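Local coordinates for decapping nuclease RAI1 (Scheffersomyces stipitis, PDB 5ULJ), which removes the entire NAD moiety from the 5' end of NAD-capped RNAs, using a divalent metal ion, at residues K184-A189 with M255-T260; K290-F295 with V305-T310; V52-L57 with D237-Y242; Y214-S219 with A233-C238. All blocks are in the same frame, centred on the assembly; numbering follows the deposited sequence.

Contact 1 (K184-A189 with M255-T260); sequences KFEAIA and MELKTT. With CA (calcium ion), chain E; 0WD ([[(2R,3S,4R,5R)-5-(3-aminocarbonyl-4H-pyridin-1-yl)-3,4-bis(oxidanyl)oxolan-2-yl]methoxy-oxidanyl-phosphoryl] [(2R,3S,4R,5R)-5-(6-aminopurin-9-yl)-4-oxidanyl-3-phosphonooxy-oxolan-2-yl]methyl hydrogen phosphate), chain F.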
# COMPACT_ATOMS: atom_id res chain seq x y z
N LYS A 184 3.80 8.47 -14.91
CA LYS A 184 4.61 9.38 -15.71
C LYS A 184 5.41 10.32 -14.81
O LYS A 184 6.59 10.57 -15.05
CB LYS A 184 3.72 10.19 -16.66
CG LYS A 184 4.46 11.23 -17.49
CD LYS A 184 5.38 10.58 -18.51
CE LYS A 184 6.21 11.62 -19.25
NZ LYS A 184 5.41 12.34 -20.29
N PHE A 185 4.75 10.83 -13.78
CA PHE A 185 5.38 11.73 -12.82
C PHE A 185 6.54 11.05 -12.10
O PHE A 185 7.61 11.64 -11.94
CB PHE A 185 4.35 12.23 -11.81
CG PHE A 185 4.92 13.16 -10.78
CD1 PHE A 185 5.39 14.42 -11.13
CD2 PHE A 185 4.96 12.79 -9.44
CE1 PHE A 185 5.90 15.28 -10.17
CE2 PHE A 185 5.47 13.64 -8.48
CZ PHE A 185 5.94 14.89 -8.85
N GLU A 186 6.32 9.81 -11.68
CA GLU A 186 7.37 9.04 -11.01
C GLU A 186 8.57 8.83 -11.93
O GLU A 186 9.71 8.80 -11.47
CB GLU A 186 6.82 7.70 -10.53
CG GLU A 186 5.74 7.82 -9.47
CD GLU A 186 5.21 6.47 -9.03
OE1 GLU A 186 5.58 5.45 -9.65
OE2 GLU A 186 4.42 6.43 -8.06
N ALA A 187 8.30 8.68 -13.22
CA ALA A 187 9.36 8.46 -14.20
C ALA A 187 10.22 9.71 -14.38
O ALA A 187 11.44 9.62 -14.45
CB ALA A 187 8.77 8.02 -15.53
N ILE A 188 9.57 10.87 -14.46
CA ILE A 188 10.28 12.12 -14.72
C ILE A 188 10.82 12.76 -13.44
O ILE A 188 11.54 13.76 -13.50
CB ILE A 188 9.38 13.13 -15.44
CG1 ILE A 188 8.16 13.48 -14.59
CG2 ILE A 188 8.95 12.59 -16.80
CD1 ILE A 188 8.19 14.88 -14.01
N ALA A 189 10.49 12.19 -12.29
CA ALA A 189 10.93 12.75 -11.01
C ALA A 189 11.93 11.84 -10.30
O ALA A 189 12.32 12.11 -9.17
CB ALA A 189 9.74 13.02 -10.11
N MET A 255 10.59 7.65 0.18
CA MET A 255 9.64 8.70 -0.20
C MET A 255 8.39 8.12 -0.84
O MET A 255 8.38 6.98 -1.30
CB MET A 255 10.27 9.69 -1.17
CG MET A 255 11.36 10.56 -0.59
SD MET A 255 11.90 11.75 -1.83
CE MET A 255 10.40 12.68 -2.08
N GLU A 256 7.34 8.93 -0.88
CA GLU A 256 6.14 8.59 -1.63
C GLU A 256 5.87 9.67 -2.68
O GLU A 256 6.00 10.86 -2.40
CB GLU A 256 4.94 8.44 -0.69
CG GLU A 256 3.70 7.86 -1.36
CD GLU A 256 3.87 6.40 -1.74
OE1 GLU A 256 4.77 5.73 -1.18
OE2 GLU A 256 3.11 5.92 -2.61
N LEU A 257 5.49 9.25 -3.88
CA LEU A 257 5.21 10.18 -4.96
C LEU A 257 3.75 10.10 -5.38
O LEU A 257 3.23 9.02 -5.67
CB LEU A 257 6.12 9.91 -6.16
CG LEU A 257 7.63 10.04 -5.89
CD1 LEU A 257 8.42 9.83 -7.17
CD2 LEU A 257 7.95 11.39 -5.27
N LYS A 258 3.08 11.24 -5.42
CA LYS A 258 1.66 11.30 -5.76
C LYS A 258 1.36 12.42 -6.75
O LYS A 258 2.12 13.39 -6.85
CB LYS A 258 0.81 11.49 -4.51
CG LYS A 258 1.00 10.43 -3.43
CD LYS A 258 0.38 9.11 -3.83
CE LYS A 258 0.33 8.16 -2.64
NZ LYS A 258 -0.25 6.84 -3.00
N THR A 259 0.26 12.29 -7.48
CA THR A 259 -0.21 13.35 -8.36
C THR A 259 -1.68 13.67 -8.11
O THR A 259 -2.45 12.80 -7.70
CB THR A 259 -0.03 13.00 -9.84
OG1 THR A 259 -0.79 11.83 -10.16
CG2 THR A 259 1.42 12.75 -10.15
N THR A 260 -2.05 14.92 -8.36
CA THR A 260 -3.44 15.35 -8.23
C THR A 260 -3.63 16.65 -8.99
O THR A 260 -2.67 17.30 -9.38
CB THR A 260 -3.84 15.55 -6.75
OG1 THR A 260 -5.26 15.66 -6.65
CG2 THR A 260 -3.18 16.80 -6.18
CA CA E . 2.87 6.42 -5.41
C1M 0WD F . 0.35 -5.80 -4.90
C2M 0WD F . -0.55 -4.62 -4.67
O2M 0WD F . -1.76 -4.74 -5.43
C3M 0WD F . 0.35 -3.59 -5.28
O3M 0WD F . 0.48 -3.90 -6.67
O4M 0WD F . 1.53 -5.34 -4.22
C4M 0WD F . 1.66 -3.93 -4.58
C5M 0WD F . 1.90 -3.08 -3.32
O5M 0WD F . 1.04 -3.43 -2.24
PN 0WD F . 0.54 -2.27 -1.24
O1N 0WD F . 1.80 -1.51 -1.24
O2N 0WD F . 0.06 -3.10 -0.11
O3P 0WD F . -0.62 -1.51 -2.05
PA 0WD F . -1.04 0.03 -1.92
O1A 0WD F . -2.47 0.15 -2.28
O2A 0WD F . -0.57 0.56 -0.62
O5B 0WD F . -0.17 0.70 -3.10
C5B 0WD F . -0.81 1.14 -4.30
C4B 0WD F . 0.13 0.94 -5.49
C3B 0WD F . 0.00 2.05 -6.50
O3B 0WD F . 0.52 3.29 -5.98
P2' 0WD F . -0.45 4.44 -5.47
OP2 0WD F . 0.33 5.65 -5.80
OP1 0WD F . -1.66 4.26 -6.29
OP3 0WD F . -0.59 4.17 -4.03
O4B 0WD F . -0.27 -0.19 -6.30
C1B 0WD F . 0.31 0.08 -7.62
C2B 0WD F . 0.94 1.46 -7.50
O2B 0WD F . 2.23 1.33 -6.90
O HOH W 1 3.15 4.51 -7.43
O HOH W 2 3.20 4.19 -4.12
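The metal site of this nuclease is built where E186, near the C-terminal end of helix 169-188, packs on L257 of strand 254-261. CG of E186 rests 3.9 Å from CB of L257, the two side chains meeting at a slant. With CG anti to the carbonyl carbon (chi1 -64°) and the chain extended beyond it, this known metal-binding glutamate reaches past the leucine, but here its OE2 stops 3.1 Å from the calcium ion and is not counted among its bonds. The strand comes closer: L257 gives its carbonyl O to the calcium at 2.6 Å, and E256 bends its chain at chi2 to bring OE2 to within 2.9 Å of it. D237, phosphate oxygen OP2 of the bound 3'-NADP+ and two waters complete the shell. Away from the metal the contact is mostly F185 against the strand. CB of F185 lies 3.4 Å from CG2 of T259, and the ring continues obliquely past the K258 carbonyl. K258 turns its side chain toward the ligand. Its NZ sits 2.9 Å from phosphate oxygen OP3, bonds weakly to OP2, bridges to E256 OE2 at 3.5 Å, and is hydrogen-bonded to Q282. A methionine in its place would probably leave the phosphate without this cationic partner and E256 without its salt bridge. E256 and K258 match the E-x-K half of the PD-(D/E)XK nuclease signature, with D237 as the preceding acidic residue.

Contact 2 (K290-F295 with V305-T310); sequences KVVYGF and VELYKT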
# COMPACT_ATOMS: atom_id res chain seq x y z
N LYS A 290 8.30 11.11 4.18
CA LYS A 290 8.21 12.13 3.14
C LYS A 290 7.24 11.77 2.02
O LYS A 290 7.22 10.63 1.54
CB LYS A 290 9.59 12.40 2.53
CG LYS A 290 10.56 13.13 3.45
CD LYS A 290 11.82 13.52 2.69
CE LYS A 290 12.79 14.27 3.58
NZ LYS A 290 13.33 13.41 4.67
N VAL A 291 6.43 12.74 1.61
CA VAL A 291 5.57 12.60 0.44
C VAL A 291 5.70 13.81 -0.47
O VAL A 291 5.73 14.94 0.01
CB VAL A 291 4.08 12.45 0.82
CG1 VAL A 291 3.31 11.83 -0.34
CG2 VAL A 291 3.91 11.63 2.08
N VAL A 292 5.76 13.57 -1.77
CA VAL A 292 5.77 14.65 -2.74
C VAL A 292 4.55 14.57 -3.65
O VAL A 292 4.29 13.54 -4.27
CB VAL A 292 7.06 14.65 -3.59
CG1 VAL A 292 6.83 15.31 -4.94
CG2 VAL A 292 8.19 15.35 -2.85
N TYR A 293 3.79 15.67 -3.70
CA TYR A 293 2.64 15.77 -4.57
C TYR A 293 2.95 16.64 -5.78
O TYR A 293 3.44 17.76 -5.63
CB TYR A 293 1.43 16.34 -3.82
CG TYR A 293 0.45 15.30 -3.33
CD1 TYR A 293 -0.58 14.85 -4.15
CD2 TYR A 293 0.54 14.78 -2.05
CE1 TYR A 293 -1.49 13.90 -3.71
CE2 TYR A 293 -0.36 13.83 -1.60
CZ TYR A 293 -1.37 13.40 -2.43
OH TYR A 293 -2.27 12.46 -1.98
N GLY A 294 2.68 16.12 -6.97
CA GLY A 294 2.76 16.91 -8.18
C GLY A 294 1.37 17.39 -8.56
O GLY A 294 0.43 16.59 -8.62
N PHE A 295 1.23 18.69 -8.79
CA PHE A 295 -0.06 19.27 -9.11
C PHE A 295 -0.16 19.60 -10.60
O PHE A 295 0.66 20.35 -11.14
CB PHE A 295 -0.32 20.52 -8.27
CG PHE A 295 -0.41 20.25 -6.79
CD1 PHE A 295 0.74 20.22 -6.01
CD2 PHE A 295 -1.63 20.01 -6.19
CE1 PHE A 295 0.66 19.97 -4.65
CE2 PHE A 295 -1.71 19.76 -4.83
CZ PHE A 295 -0.56 19.74 -4.06
N VAL A 305 4.75 21.66 -7.30
CA VAL A 305 5.18 20.52 -6.50
C VAL A 305 5.21 20.91 -5.03
O VAL A 305 5.48 22.06 -4.68
CB VAL A 305 6.56 20.00 -6.94
CG1 VAL A 305 7.66 20.96 -6.52
CG2 VAL A 305 6.82 18.61 -6.38
N GLU A 306 4.90 19.96 -4.15
CA GLU A 306 4.91 20.22 -2.72
C GLU A 306 5.40 19.02 -1.92
O GLU A 306 4.88 17.91 -2.07
CB GLU A 306 3.51 20.64 -2.24
CG GLU A 306 3.40 20.86 -0.74
CD GLU A 306 3.99 22.18 -0.28
OE1 GLU A 306 4.52 22.93 -1.12
OE2 GLU A 306 3.91 22.47 0.93
N LEU A 307 6.40 19.24 -1.09
CA LEU A 307 6.92 18.20 -0.22
C LEU A 307 6.24 18.25 1.14
O LEU A 307 6.17 19.30 1.78
CB LEU A 307 8.44 18.34 -0.05
CG LEU A 307 9.11 17.47 1.01
CD1 LEU A 307 9.02 15.99 0.65
CD2 LEU A 307 10.56 17.89 1.22
N TYR A 308 5.72 17.11 1.58
CA TYR A 308 5.09 17.01 2.89
C TYR A 308 5.89 16.10 3.83
O TYR A 308 6.36 15.04 3.42
CB TYR A 308 3.67 16.47 2.78
CG TYR A 308 2.70 17.35 2.02
CD1 TYR A 308 2.50 17.18 0.66
CD2 TYR A 308 1.97 18.33 2.68
CE1 TYR A 308 1.61 17.97 -0.03
CE2 TYR A 308 1.08 19.13 1.99
CZ TYR A 308 0.90 18.95 0.63
OH TYR A 308 0.02 19.74 -0.06
N LYS A 309 6.03 16.53 5.07
CA LYS A 309 6.45 15.62 6.13
C LYS A 309 5.21 14.87 6.58
O LYS A 309 4.17 15.49 6.81
CB LYS A 309 7.10 16.37 7.29
CG LYS A 309 8.19 17.35 6.88
CD LYS A 309 8.89 17.95 8.09
CE LYS A 309 8.47 19.39 8.32
NZ LYS A 309 9.20 20.01 9.46
N THR A 310 5.30 13.55 6.70
CA THR A 310 4.13 12.74 7.03
C THR A 310 3.51 13.16 8.36
O THR A 310 2.28 13.18 8.50
CB THR A 310 4.49 11.24 7.09
OG1 THR A 310 5.11 10.85 5.86
CG2 THR A 310 3.24 10.40 7.32
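V291 and Y308 form the firm end of an antiparallel hairpin: the peptide N of Y308 bonds to V291 O at 2.7 Å, and V291 N returns a bond to Y308 O at 2.9 Å. Two residues on, Y293 and E306 make the next hydrogen-bonded pair, and V292 faces L307 between them as a non-hydrogen-bonded one. Packing is dense on the face that carries V291, Y293, E306 and Y308. The Y308 ring leans across the Y293 side chain, CE1 being 3.9 Å from CD2 of Y293. CG of E306, two residues back on the same strand, lies over one face toward the rim, and OH reaches the F295 ring at its edge, 4.0 Å from CZ. F295 runs alongside E306, bringing CE1 to 3.8 Å from CB of that glutamate. Replacing Y308 by alanine is likely to open a gap beside Y293 and F295 and leave both rings freer to shift. On the other face the buried V292 is close-packed too, sending CG1 to CG2 of V305 at 3.6 Å and CG2 to CD1 of L307 at 3.7 Å; with CG of L307 anti to its N (chi1 170°), that methyl swings back over the partner strand. Only at the exposed L307 end does the contact thin toward solvent, K290 meeting L307 through CB, 4.1 Å from CD1. Helix 266-286 lies against the V291 and Y308 face, where F272 meets Y293 and F295 edge-to-face, strand 254-261 flanks 290-296 in the sheet, and Y55 covers V292 and V305.

Contact 3 (V52-L57 with D237-Y242); sequences VSYYYL and DCVWDY. With CA (calcium ion), chain E.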
# COMPACT_ATOMS: atom_id res chain seq x y z
N VAL A 52 16.19 0.33 -6.80
CA VAL A 52 15.85 1.52 -6.03
C VAL A 52 15.90 2.77 -6.90
O VAL A 52 16.89 3.02 -7.59
CB VAL A 52 16.79 1.69 -4.82
CG1 VAL A 52 16.69 3.10 -4.25
CG2 VAL A 52 16.49 0.65 -3.76
N SER A 53 14.83 3.56 -6.88
CA SER A 53 14.80 4.83 -7.59
C SER A 53 15.20 5.97 -6.66
O SER A 53 14.98 5.90 -5.45
CB SER A 53 13.42 5.09 -8.19
OG SER A 53 13.07 4.09 -9.13
N TYR A 54 15.78 7.02 -7.22
CA TYR A 54 16.22 8.17 -6.43
C TYR A 54 15.54 9.45 -6.89
O TYR A 54 15.52 9.76 -8.08
CB TYR A 54 17.74 8.31 -6.51
CG TYR A 54 18.49 7.15 -5.89
CD1 TYR A 54 18.75 6.00 -6.62
CD2 TYR A 54 18.93 7.21 -4.58
CE1 TYR A 54 19.43 4.94 -6.06
CE2 TYR A 54 19.61 6.15 -4.01
CZ TYR A 54 19.86 5.02 -4.76
OH TYR A 54 20.53 3.96 -4.19
N TYR A 55 14.99 10.20 -5.94
CA TYR A 55 14.24 11.40 -6.26
C TYR A 55 15.12 12.48 -6.88
O TYR A 55 16.17 12.83 -6.35
CB TYR A 55 13.56 11.96 -5.01
CG TYR A 55 12.65 13.13 -5.29
CD1 TYR A 55 11.38 12.94 -5.82
CD2 TYR A 55 13.06 14.43 -5.03
CE1 TYR A 55 10.54 14.01 -6.08
CE2 TYR A 55 12.23 15.51 -5.29
CZ TYR A 55 10.97 15.29 -5.82
OH TYR A 55 10.14 16.36 -6.08
N TYR A 56 14.67 12.99 -8.02
CA TYR A 56 15.34 14.12 -8.66
C TYR A 56 14.37 14.91 -9.52
O TYR A 56 13.96 14.46 -10.59
CB TYR A 56 16.52 13.65 -9.51
CG TYR A 56 17.18 14.78 -10.28
CD1 TYR A 56 17.80 15.82 -9.61
CD2 TYR A 56 17.16 14.80 -11.66
CE1 TYR A 56 18.39 16.86 -10.29
CE2 TYR A 56 17.76 15.84 -12.36
CZ TYR A 56 18.37 16.86 -11.67
OH TYR A 56 18.96 17.89 -12.36
N LEU A 57 14.00 16.09 -9.05
CA LEU A 57 13.07 16.95 -9.77
C LEU A 57 13.46 18.41 -9.57
O LEU A 57 13.03 19.04 -8.61
CB LEU A 57 11.64 16.71 -9.30
CG LEU A 57 10.53 17.32 -10.15
CD1 LEU A 57 10.48 16.66 -11.52
CD2 LEU A 57 9.18 17.19 -9.45
N ASP A 237 8.05 4.19 -3.43
CA ASP A 237 8.30 4.85 -4.71
C ASP A 237 9.78 5.12 -4.97
O ASP A 237 10.30 4.74 -6.01
CB ASP A 237 7.51 6.15 -4.79
CG ASP A 237 6.01 5.92 -4.90
OD1 ASP A 237 5.61 4.84 -5.38
OD2 ASP A 237 5.24 6.82 -4.50
N CYS A 238 10.44 5.78 -4.02
CA CYS A 238 11.84 6.14 -4.21
C CYS A 238 12.55 6.49 -2.90
O CYS A 238 11.95 6.46 -1.83
CB CYS A 238 11.96 7.32 -5.18
SG CYS A 238 11.34 8.89 -4.52
N VAL A 239 13.83 6.82 -3.02
CA VAL A 239 14.64 7.25 -1.88
C VAL A 239 14.93 8.74 -1.99
O VAL A 239 15.25 9.24 -3.07
CB VAL A 239 15.96 6.45 -1.79
CG1 VAL A 239 16.93 7.10 -0.83
CG2 VAL A 239 15.68 5.02 -1.39
N TRP A 240 14.82 9.45 -0.86
CA TRP A 240 15.09 10.88 -0.82
C TRP A 240 16.55 11.20 -1.08
O TRP A 240 16.88 12.06 -1.90
CB TRP A 240 14.65 11.47 0.52
CG TRP A 240 15.18 12.84 0.80
CD1 TRP A 240 16.12 13.19 1.72
CD2 TRP A 240 14.80 14.06 0.14
NE1 TRP A 240 16.35 14.55 1.68
CE2 TRP A 240 15.55 15.10 0.71
CE3 TRP A 240 13.89 14.37 -0.89
CZ2 TRP A 240 15.42 16.43 0.31
CZ3 TRP A 240 13.77 15.69 -1.29
CH2 TRP A 240 14.53 16.70 -0.69
N ASP A 241 17.44 10.49 -0.38
CA ASP A 241 18.87 10.73 -0.53
C ASP A 241 19.66 9.46 -0.81
O ASP A 241 20.16 9.26 -1.92
CB ASP A 241 19.42 11.43 0.72
CG ASP A 241 18.83 10.88 2.00
OD1 ASP A 241 18.44 9.70 2.03
OD2 ASP A 241 18.75 11.64 2.99
N TYR A 242 19.77 8.58 0.19
CA TYR A 242 20.63 7.41 0.07
C TYR A 242 20.14 6.24 0.91
O TYR A 242 19.41 6.41 1.89
CB TYR A 242 22.06 7.78 0.49
CG TYR A 242 22.17 8.20 1.94
CD1 TYR A 242 21.92 9.52 2.31
CD2 TYR A 242 22.51 7.29 2.93
CE1 TYR A 242 22.02 9.92 3.64
CE2 TYR A 242 22.61 7.68 4.25
CZ TYR A 242 22.36 8.99 4.60
OH TYR A 242 22.46 9.38 5.92
CA CA E . 2.87 6.42 -5.41
O HOH W 3 12.02 2.18 -7.57
O HOH W 1 3.15 4.51 -7.43
O HOH W 2 3.20 4.19 -4.12
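The Y54 ring runs alongside V239, both side chains heading in one direction, and its edge atom CD2 also meets the carbonyl O of D241 at 3.6 Å. V52 comes over one face of that ring, its CG1 offset toward the rim, and the same methyl touches CG2 of V239 at 3.6 Å. Y55 turns the other way. Its CB abuts the sulfur of C238, SG lying 3.8 Å off, and the sulfur sits 5.5 Å from the centroid of the Y55 ring, well off the ring normal, as a sulfur-aromatic contact. A chi1 of 70°, with SG between the backbone N and carbonyl carbon, sets it there. Further out, CD2 of Y55 meets CZ3 of W240 at 4.0 Å, the two side chains crossing obliquely, while K290 makes a cation-pi contact with the indole. Two backbone hydrogen bonds tie the strands in a single bridge: V239 N to S53 O at 2.8 Å, and Y55 N to V239 O at 3.0 Å. A water hydrogen-bonded to S53 OG at 2.7 Å reaches D237 O weakly. The join thus rests on backbone groups, one water and apolar or aromatic surface, while D237 binds the calcium ion through OD2.

Contact 4 (Y214-S219 with A233-C238); sequences YEQYIS and AGEVDC. With CA (calcium ion), chain E; 0WD ([[(2R,3S,4R,5R)-5-(3-aminocarbonyl-4H-pyridin-1-yl)-3,4-bis(oxidanyl)oxolan-2-yl]methoxy-oxidanyl-phosphoryl] [(2R,3S,4R,5R)-5-(6-aminopurin-9-yl)-4-oxidanyl-3-phosphonooxy-oxolan-2-yl]methyl hydrogen phosphate), chain F.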
# COMPACT_ATOMS: atom_id res chain seq x y z
N TYR A 214 5.04 -2.01 -13.87
CA TYR A 214 5.68 -3.28 -13.57
C TYR A 214 6.61 -3.16 -12.38
O TYR A 214 6.58 -3.98 -11.46
CB TYR A 214 6.46 -3.80 -14.78
CG TYR A 214 5.65 -4.61 -15.76
CD1 TYR A 214 4.88 -3.99 -16.74
CD2 TYR A 214 5.65 -6.00 -15.71
CE1 TYR A 214 4.14 -4.74 -17.63
CE2 TYR A 214 4.91 -6.75 -16.60
CZ TYR A 214 4.15 -6.11 -17.56
OH TYR A 214 3.42 -6.85 -18.45
N GLU A 215 7.44 -2.12 -12.40
CA GLU A 215 8.42 -1.88 -11.34
C GLU A 215 7.75 -1.65 -9.99
O GLU A 215 7.00 -0.70 -9.81
CB GLU A 215 9.31 -0.68 -11.69
CG GLU A 215 10.22 -0.92 -12.88
CD GLU A 215 11.05 0.30 -13.23
OE1 GLU A 215 10.48 1.41 -13.30
OE2 GLU A 215 12.28 0.15 -13.42
N GLN A 216 8.04 -2.54 -9.05
CA GLN A 216 7.50 -2.43 -7.70
C GLN A 216 8.56 -2.80 -6.67
O GLN A 216 8.99 -3.95 -6.59
CB GLN A 216 6.28 -3.34 -7.53
CG GLN A 216 5.06 -2.91 -8.34
CD GLN A 216 4.33 -1.74 -7.71
OE1 GLN A 216 4.67 -0.58 -7.93
NE2 GLN A 216 3.30 -2.05 -6.92
N TYR A 217 8.99 -1.81 -5.89
CA TYR A 217 9.94 -2.05 -4.80
C TYR A 217 9.17 -2.24 -3.50
O TYR A 217 8.58 -1.30 -2.98
CB TYR A 217 10.93 -0.88 -4.68
CG TYR A 217 11.93 -1.03 -3.56
CD1 TYR A 217 13.11 -1.74 -3.74
CD2 TYR A 217 11.70 -0.46 -2.31
CE1 TYR A 217 14.03 -1.88 -2.72
CE2 TYR A 217 12.61 -0.59 -1.28
CZ TYR A 217 13.78 -1.30 -1.49
OH TYR A 217 14.69 -1.44 -0.47
N ILE A 218 9.20 -3.46 -2.98
CA ILE A 218 8.42 -3.79 -1.79
C ILE A 218 9.28 -3.86 -0.54
O ILE A 218 10.14 -4.74 -0.41
CB ILE A 218 7.68 -5.13 -1.95
CG1 ILE A 218 6.87 -5.15 -3.25
CG2 ILE A 218 6.79 -5.39 -0.74
CD1 ILE A 218 5.80 -4.09 -3.32
N SER A 219 9.05 -2.93 0.37
CA SER A 219 9.67 -2.99 1.69
C SER A 219 8.81 -3.85 2.61
O SER A 219 7.59 -3.82 2.53
CB SER A 219 9.84 -1.58 2.27
OG SER A 219 10.32 -1.63 3.60
N ALA A 233 3.96 -5.56 4.33
CA ALA A 233 4.65 -5.41 3.05
C ALA A 233 4.02 -4.25 2.28
O ALA A 233 2.81 -4.24 2.05
CB ALA A 233 4.58 -6.69 2.25
N GLY A 234 4.84 -3.28 1.89
CA GLY A 234 4.34 -2.11 1.20
C GLY A 234 5.26 -1.56 0.13
O GLY A 234 6.48 -1.53 0.30
N GLU A 235 4.67 -1.14 -0.98
CA GLU A 235 5.43 -0.57 -2.09
C GLU A 235 6.01 0.79 -1.73
O GLU A 235 5.35 1.62 -1.10
CB GLU A 235 4.54 -0.45 -3.34
CG GLU A 235 5.26 0.01 -4.60
CD GLU A 235 5.27 1.52 -4.76
OE1 GLU A 235 4.54 2.21 -4.02
OE2 GLU A 235 6.01 2.02 -5.63
N VAL A 236 7.26 1.02 -2.12
CA VAL A 236 7.93 2.30 -1.90
C VAL A 236 8.34 2.90 -3.24
O VAL A 236 8.90 2.21 -4.09
CB VAL A 236 9.16 2.15 -0.99
CG1 VAL A 236 9.95 3.45 -0.92
CG2 VAL A 236 8.74 1.70 0.40
N ASP A 237 8.05 4.19 -3.43
CA ASP A 237 8.30 4.85 -4.71
C ASP A 237 9.78 5.12 -4.97
O ASP A 237 10.30 4.74 -6.01
CB ASP A 237 7.51 6.15 -4.79
CG ASP A 237 6.01 5.92 -4.90
OD1 ASP A 237 5.61 4.84 -5.38
OD2 ASP A 237 5.24 6.82 -4.50
N CYS A 238 10.44 5.78 -4.02
CA CYS A 238 11.84 6.14 -4.21
C CYS A 238 12.55 6.49 -2.90
O CYS A 238 11.95 6.46 -1.83
CB CYS A 238 11.96 7.32 -5.18
SG CYS A 238 11.34 8.89 -4.52
CA CA E . 2.87 6.42 -5.41
C1M 0WD F . 0.35 -5.80 -4.90
C2M 0WD F . -0.55 -4.62 -4.67
O2M 0WD F . -1.76 -4.74 -5.43
C3M 0WD F . 0.35 -3.59 -5.28
O3M 0WD F . 0.48 -3.90 -6.67
O4M 0WD F . 1.53 -5.34 -4.22
C4M 0WD F . 1.66 -3.93 -4.58
C5M 0WD F . 1.90 -3.08 -3.32
O5M 0WD F . 1.04 -3.43 -2.24
PN 0WD F . 0.54 -2.27 -1.24
O1N 0WD F . 1.80 -1.51 -1.24
O2N 0WD F . 0.06 -3.10 -0.11
O3P 0WD F . -0.62 -1.51 -2.05
PA 0WD F . -1.04 0.03 -1.92
O1A 0WD F . -2.47 0.15 -2.28
O2A 0WD F . -0.57 0.56 -0.62
O5B 0WD F . -0.17 0.70 -3.10
C5B 0WD F . -0.81 1.14 -4.30
C4B 0WD F . 0.13 0.94 -5.49
C3B 0WD F . 0.00 2.05 -6.50
O3B 0WD F . 0.52 3.29 -5.98
P2' 0WD F . -0.45 4.44 -5.47
OP2 0WD F . 0.33 5.65 -5.80
OP1 0WD F . -1.66 4.26 -6.29
OP3 0WD F . -0.59 4.17 -4.03
O4B 0WD F . -0.27 -0.19 -6.30
C1B 0WD F . 0.31 0.08 -7.62
C2B 0WD F . 0.94 1.46 -7.50
O2B 0WD F . 2.23 1.33 -6.90
O HOH W 4 8.30 1.06 -6.43
O HOH W 1 3.15 4.51 -7.43
O HOH W 2 3.20 4.19 -4.12
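S219 and G234 are tied first by a pair of backbone hydrogen bonds: G234 N gives to S219 O at 2.9 Å, and S219 N returns a bond to G234 O. Beside them a single bond runs from V236 N to Y217 O at 2.8 Å. Apolar contacts lie on both faces of this hairpin. V236 stands at the edge of the Y217 ring, in its plane, CB being 3.9 Å from CD2, and CB of S219 touches CG2 of the same valine. On the other face the I218 side chain crosses that of E235 at about a right angle, CD1 lying 3.9 Å from its CB, while CG2 of I218 meets A233. Water adds a third kind of link: one molecule accepts from Y217 N at 3.0 Å and donates to V236 O and to OE2 of E235, the latter at 2.6 Å. The glutamate reaches it with CG anti to N (chi1 -175°) and a bend at chi2. Lastly come the ligand contacts. The peptide N of E235 donates to phosphate oxygen O1N of 3'-NADP+ at 2.9 Å and nearly straight (175°), and the Q216 side chain crosses that of E235 next to the ligand. OE2 of E235 and OD1 of D237 are two acceptors 2.9 Å apart, not hydrogen-bonded. The strand thus divides its work: the backbone N of E235 holds the diphosphate, its carboxylate is held by a water, and D237 binds the calcium.

In the fold
Contacts 1, 3 and 4 converge on the calcium ion: contacts 3 and 4 share D237 and C238, and strand 228-239 pairs with strand 254-261 of contact 1, where M255 N lies 2.7 Å from C238 O, probably hydrogen-bonded. Contact 4 is nested inside the loop that contact 1 closes, and both reach the 3'-NADP+. Contact 2 stands one strand further out; K258 O and G294 N, 2.8 Å apart, probably join it to contact 1, and the nearest atoms of the Y293 side chain and the ligand are about 8 Å apart. Y55 of contact 3 touches contact 2 as well, its OH 3.7 Å from V292 CG1. Contacts 2 and 4 do not meet, their centres being about 18 Å apart.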